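Local coordinates for protein CG1507-PB, isoform B (Drosophila melanogaster, PDB 5FGO) that probably binds purine-rich DNA and RNA as the full-length protein, this chain being its third PUR repeat, which pairs with a second copy of itself, at residues B[26-31]-B[43-48]; B[37-42]-B[52-57]. All blocks are in the same frame, centred on the assembly; numbering follows the deposited sequence.

Contact 1: residues B[26-31]-B[43-48]; sequences NFYFDI and SEVKNN
Phe27 and Glu44 run side by side across the hairpin of strands 25-34 and 37-46, the central pair in the four-stranded antiparallel sheet of this PUR repeat. They form a non-hydrogen-bonded pair, CA to CA 4.9 Å. Glu44 CG lies opposite the backbone N (chi1 -170°) and the chain stays extended beyond it, which draws its methylenes along the ring: CG is 3.8 Å from CE1 of Phe27, and ring and carboxylate planes differ by 25°. Replacing Phe27 by alanine takes away the ring, and would probably open a gap beside the Glu44 methylenes and leave the carboxylate held by its polar partners alone. Those are Lys25, salt-bridged to OE2, and the backbone N of Thr54 of the second subunit, hydrogen-bonded to OE1. On the opposite face Val45 CG2 meets the edge of the Tyr28 ring, 4.0 Å from CD2, while His19 from the neighbouring strand 18-22 meets the same ring and binds Asn26 OD1. Two hydrogen-bonded pairs, Tyr28 with Ser43 and Asn26 with Val45, bracket the Phe27-Glu44 pair; in the second, Asn26 N reaches Val45 O over 2.9 Å in a nearly straight bond, 172° at the hydrogen.

Contact 2: residues B[37-42]-B[52-57]; sequences GVYMRI and SITIPE
Ile42 and Ile53 meet through unlike first torsions: CG1 of Ile42 stands opposite its carbonyl carbon (chi1 -47°), whereas CG1 of Ile53 sits between backbone N and carbonyl carbon (chi1 57°), which swings it across to 4.0 Å from Ile42 CB. The two chains then point the same way. Ile42 CD1 also reaches diagonally to Ile55 CD1, at 3.7 Å, a methyl-to-methyl contact that extends the apolar patch; selenomethionine Met40 lies on this buried face too, and Phe63 of the second subunit packs on Ile42. The backbones form the antiparallel hairpin of strands 37-46 and 49-56, the latter an outermost strand of the PUR-repeat sheet within this chain, with the second subunit bonding along it. Its hydrogen-bonded pairs are Met40-Ile55 and Ile42-Ile53. Ile55 O accepts twice, from Met40 N at 2.7 Å and from Trp60 NE1 at the start of helix 60-72. On the other face, Thr54 CG2 approaches the Tyr39 ring obliquely, 3.9 Å from CD1, and Arg41 CG lies 3.8 Å from Ser52 CB; the arginine's guanidinium group is paired with Asp30 on strand 25-34. Where the strand gives way to a 3-10 turn, Glu57 N still bonds Val38 O, at 2.7 Å. A water closes this end, donating to Glu57 OE1 at 2.9 Å and accepting from Val38 N at 3.0 Å.

In the fold
Contacts 1 and 2 share strand 37-46, which pairs with strand 25-34 on one side and with strand 49-56 on the other; their segments alternate along the chain and their centres lie about 13 Å apart. A salt bridge ties them directly, Asp30 OD2 to Arg41 NH2 at 2.9 Å. Ser43 OG packs on Ser52 CB at 3.6 Å, and Ile31 CG2 on Val38 CG1 at 3.9 Å. The assembly supplies a second link, and a reciprocal one: contact 1 of each subunit is bonded to contact 2 of the other, Thr54 N donating to Glu44 OE1 across the interface, evidence that both hairpins take part in the dimer.

Contact 1: residues B[26-31]-B[43-48]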
# COMPACT_ATOMS: atom_id res chain seq x y z
N ASN B 26 -11.57 -5.04 -4.96
CA ASN B 26 -11.58 -4.69 -3.55
C ASN B 26 -10.20 -4.72 -2.91
O ASN B 26 -9.42 -5.65 -3.15
CB ASN B 26 -12.48 -5.66 -2.79
CG ASN B 26 -13.92 -5.54 -3.18
OD1 ASN B 26 -14.68 -4.80 -2.58
ND2 ASN B 26 -14.31 -6.27 -4.19
N PHE B 27 -9.94 -3.75 -2.05
CA PHE B 27 -8.71 -3.74 -1.25
C PHE B 27 -8.94 -4.03 0.23
O PHE B 27 -9.85 -3.50 0.86
CB PHE B 27 -8.02 -2.39 -1.41
CG PHE B 27 -7.30 -2.21 -2.73
CD1 PHE B 27 -6.00 -2.70 -2.89
CD2 PHE B 27 -7.88 -1.54 -3.78
CE1 PHE B 27 -5.32 -2.51 -4.07
CE2 PHE B 27 -7.18 -1.36 -4.98
CZ PHE B 27 -5.90 -1.84 -5.12
N TYR B 28 -8.11 -4.91 0.79
CA TYR B 28 -8.20 -5.20 2.21
C TYR B 28 -6.93 -4.86 2.94
O TYR B 28 -5.85 -5.04 2.41
CB TYR B 28 -8.55 -6.66 2.43
CG TYR B 28 -9.92 -6.98 1.88
CD1 TYR B 28 -11.06 -6.70 2.62
CD2 TYR B 28 -10.08 -7.51 0.61
CE1 TYR B 28 -12.31 -6.95 2.12
CE2 TYR B 28 -11.32 -7.78 0.11
CZ TYR B 28 -12.43 -7.50 0.87
OH TYR B 28 -13.69 -7.76 0.38
N PHE B 29 -7.08 -4.37 4.17
CA PHE B 29 -5.96 -4.02 5.04
C PHE B 29 -6.08 -4.80 6.32
O PHE B 29 -7.07 -4.67 7.03
CB PHE B 29 -5.98 -2.53 5.36
CG PHE B 29 -6.03 -1.63 4.15
CD1 PHE B 29 -7.20 -1.53 3.38
CD2 PHE B 29 -4.95 -0.82 3.83
CE1 PHE B 29 -7.26 -0.70 2.30
CE2 PHE B 29 -5.00 0.04 2.75
CZ PHE B 29 -6.15 0.09 1.98
N ASP B 30 -5.14 -5.69 6.59
CA ASP B 30 -5.12 -6.36 7.88
C ASP B 30 -3.76 -6.34 8.56
O ASP B 30 -2.73 -6.27 7.91
CB ASP B 30 -5.68 -7.77 7.77
CG ASP B 30 -5.14 -8.52 6.62
OD1 ASP B 30 -5.65 -8.28 5.50
OD2 ASP B 30 -4.23 -9.36 6.83
N ILE B 31 -3.77 -6.35 9.88
CA ILE B 31 -2.56 -6.32 10.66
C ILE B 31 -2.20 -7.69 11.25
O ILE B 31 -3.07 -8.46 11.63
CB ILE B 31 -2.69 -5.27 11.79
CG1 ILE B 31 -3.21 -3.96 11.23
CG2 ILE B 31 -1.39 -5.11 12.57
CD1 ILE B 31 -2.34 -3.35 10.21
N SER B 43 -4.23 -6.35 0.47
CA SER B 43 -4.60 -7.30 -0.56
C SER B 43 -5.41 -6.68 -1.67
O SER B 43 -6.25 -5.83 -1.44
CB SER B 43 -5.38 -8.45 0.06
OG SER B 43 -4.66 -8.97 1.16
N GLU B 44 -5.15 -7.13 -2.89
CA GLU B 44 -5.96 -6.75 -4.01
C GLU B 44 -6.70 -8.02 -4.41
O GLU B 44 -6.10 -9.06 -4.72
CB GLU B 44 -5.10 -6.22 -5.15
CG GLU B 44 -5.87 -5.58 -6.30
CD GLU B 44 -4.95 -5.12 -7.42
OE1 GLU B 44 -3.73 -5.10 -7.25
OE2 GLU B 44 -5.45 -4.77 -8.49
N VAL B 45 -8.02 -7.93 -4.34
CA VAL B 45 -8.90 -9.06 -4.59
C VAL B 45 -9.93 -8.70 -5.62
O VAL B 45 -10.64 -7.70 -5.48
CB VAL B 45 -9.62 -9.50 -3.32
CG1 VAL B 45 -10.57 -10.65 -3.64
CG2 VAL B 45 -8.62 -9.89 -2.26
N LYS B 46 -10.01 -9.52 -6.67
CA LYS B 46 -11.03 -9.37 -7.70
C LYS B 46 -11.85 -10.64 -7.66
O LYS B 46 -11.58 -11.51 -6.84
CB LYS B 46 -10.44 -9.16 -9.07
CG LYS B 46 -9.88 -7.81 -9.27
CD LYS B 46 -9.65 -7.54 -10.76
CE LYS B 46 -10.97 -7.29 -11.48
NZ LYS B 46 -11.06 -5.92 -12.09
N ASN B 47 -12.86 -10.73 -8.52
CA ASN B 47 -13.78 -11.87 -8.46
C ASN B 47 -13.16 -13.23 -8.20
O ASN B 47 -13.74 -14.07 -7.49
CB ASN B 47 -14.57 -12.01 -9.75
CG ASN B 47 -15.67 -13.03 -9.61
OD1 ASN B 47 -16.27 -13.13 -8.55
ND2 ASN B 47 -15.90 -13.83 -10.65
N ASN B 48 -11.98 -13.43 -8.79
CA ASN B 48 -11.27 -14.69 -8.69
C ASN B 48 -9.76 -14.45 -8.86
O ASN B 48 -9.04 -15.32 -9.37
CB ASN B 48 -11.84 -15.68 -9.71
CG ASN B 48 -11.22 -17.07 -9.59
OD1 ASN B 48 -10.95 -17.54 -8.49
ND2 ASN B 48 -10.97 -17.73 -10.75

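Contact 2: residues B[37-42]-B[52-57]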
# COMPACT_ATOMS: atom_id res chain seq x y z
N GLY B 37 8.12 -9.16 13.73
CA GLY B 37 7.30 -8.03 14.13
C GLY B 37 5.94 -7.83 13.52
O GLY B 37 5.34 -8.75 12.95
N VAL B 38 5.47 -6.60 13.63
CA VAL B 38 4.15 -6.20 13.16
C VAL B 38 4.18 -5.75 11.69
O VAL B 38 5.05 -4.98 11.27
CB VAL B 38 3.62 -5.05 14.05
CG1 VAL B 38 2.33 -4.47 13.50
CG2 VAL B 38 3.43 -5.53 15.46
N TYR B 39 3.18 -6.16 10.92
CA TYR B 39 3.13 -5.80 9.52
C TYR B 39 1.71 -5.49 9.05
O TYR B 39 0.72 -5.86 9.70
CB TYR B 39 3.73 -6.93 8.67
CG TYR B 39 2.98 -8.25 8.80
CD1 TYR B 39 1.84 -8.50 8.05
CD2 TYR B 39 3.41 -9.22 9.69
CE1 TYR B 39 1.15 -9.71 8.19
CE2 TYR B 39 2.73 -10.42 9.83
CZ TYR B 39 1.62 -10.66 9.08
OH TYR B 39 0.96 -11.86 9.23
N MSE B 40 1.63 -4.80 7.91
CA MSE B 40 0.37 -4.52 7.23
C MSE B 40 0.31 -5.25 5.89
O MSE B 40 1.15 -5.06 5.02
CB MSE B 40 0.19 -3.01 7.01
CG MSE B 40 -1.19 -2.64 6.49
SE MSE B 40 -1.32 -0.86 5.74
CE MSE B 40 -0.74 0.06 7.33
N ARG B 41 -0.70 -6.11 5.72
CA ARG B 41 -0.93 -6.76 4.45
C ARG B 41 -1.98 -5.98 3.69
O ARG B 41 -3.06 -5.74 4.20
CB ARG B 41 -1.37 -8.20 4.65
CG ARG B 41 -1.56 -8.98 3.35
CD ARG B 41 -2.00 -10.41 3.64
NE ARG B 41 -3.37 -10.41 4.16
CZ ARG B 41 -4.03 -11.49 4.61
NH1 ARG B 41 -3.45 -12.69 4.58
NH2 ARG B 41 -5.27 -11.36 5.08
N ILE B 42 -1.66 -5.56 2.47
CA ILE B 42 -2.66 -4.91 1.65
C ILE B 42 -3.00 -5.86 0.50
O ILE B 42 -2.17 -6.15 -0.35
CB ILE B 42 -2.18 -3.56 1.14
CG1 ILE B 42 -1.57 -2.76 2.28
CG2 ILE B 42 -3.32 -2.80 0.45
CD1 ILE B 42 -1.05 -1.42 1.86
N SER B 52 -1.15 -9.70 -2.84
CA SER B 52 -0.98 -8.81 -1.69
C SER B 52 0.46 -8.33 -1.55
O SER B 52 1.36 -8.84 -2.20
CB SER B 52 -1.41 -9.48 -0.40
OG SER B 52 -0.51 -10.51 -0.02
N ILE B 53 0.64 -7.28 -0.76
CA ILE B 53 1.96 -6.89 -0.30
C ILE B 53 2.01 -6.82 1.23
O ILE B 53 1.00 -6.63 1.89
CB ILE B 53 2.40 -5.54 -0.84
CG1 ILE B 53 1.36 -4.48 -0.44
CG2 ILE B 53 2.61 -5.65 -2.34
CD1 ILE B 53 1.78 -3.08 -0.71
N THR B 54 3.21 -6.96 1.77
CA THR B 54 3.41 -6.98 3.20
C THR B 54 4.45 -5.94 3.61
O THR B 54 5.60 -5.96 3.18
CB THR B 54 3.81 -8.39 3.66
OG1 THR B 54 2.63 -9.18 3.69
CG2 THR B 54 4.34 -8.37 5.06
N ILE B 55 4.00 -5.03 4.47
CA ILE B 55 4.79 -3.88 4.87
C ILE B 55 5.05 -3.99 6.34
O ILE B 55 4.10 -4.03 7.12
CB ILE B 55 4.07 -2.56 4.61
CG1 ILE B 55 3.55 -2.51 3.18
CG2 ILE B 55 4.97 -1.39 4.88
CD1 ILE B 55 2.51 -1.46 2.96
N PRO B 56 6.32 -4.08 6.73
CA PRO B 56 6.71 -4.13 8.15
C PRO B 56 6.42 -2.79 8.78
O PRO B 56 6.56 -1.78 8.07
CB PRO B 56 8.22 -4.39 8.12
CG PRO B 56 8.57 -4.57 6.67
CD PRO B 56 7.49 -3.98 5.84
N GLU B 57 6.05 -2.77 10.06
CA GLU B 57 5.72 -1.53 10.76
C GLU B 57 6.82 -0.47 10.68
O GLU B 57 6.53 0.69 10.45
CB GLU B 57 5.39 -1.78 12.24
CG GLU B 57 4.71 -0.56 12.89
CD GLU B 57 4.51 -0.66 14.41
OE1 GLU B 57 4.88 -1.69 15.02
OE2 GLU B 57 3.98 0.31 14.98
O HOH W 1 6.64 -3.98 14.60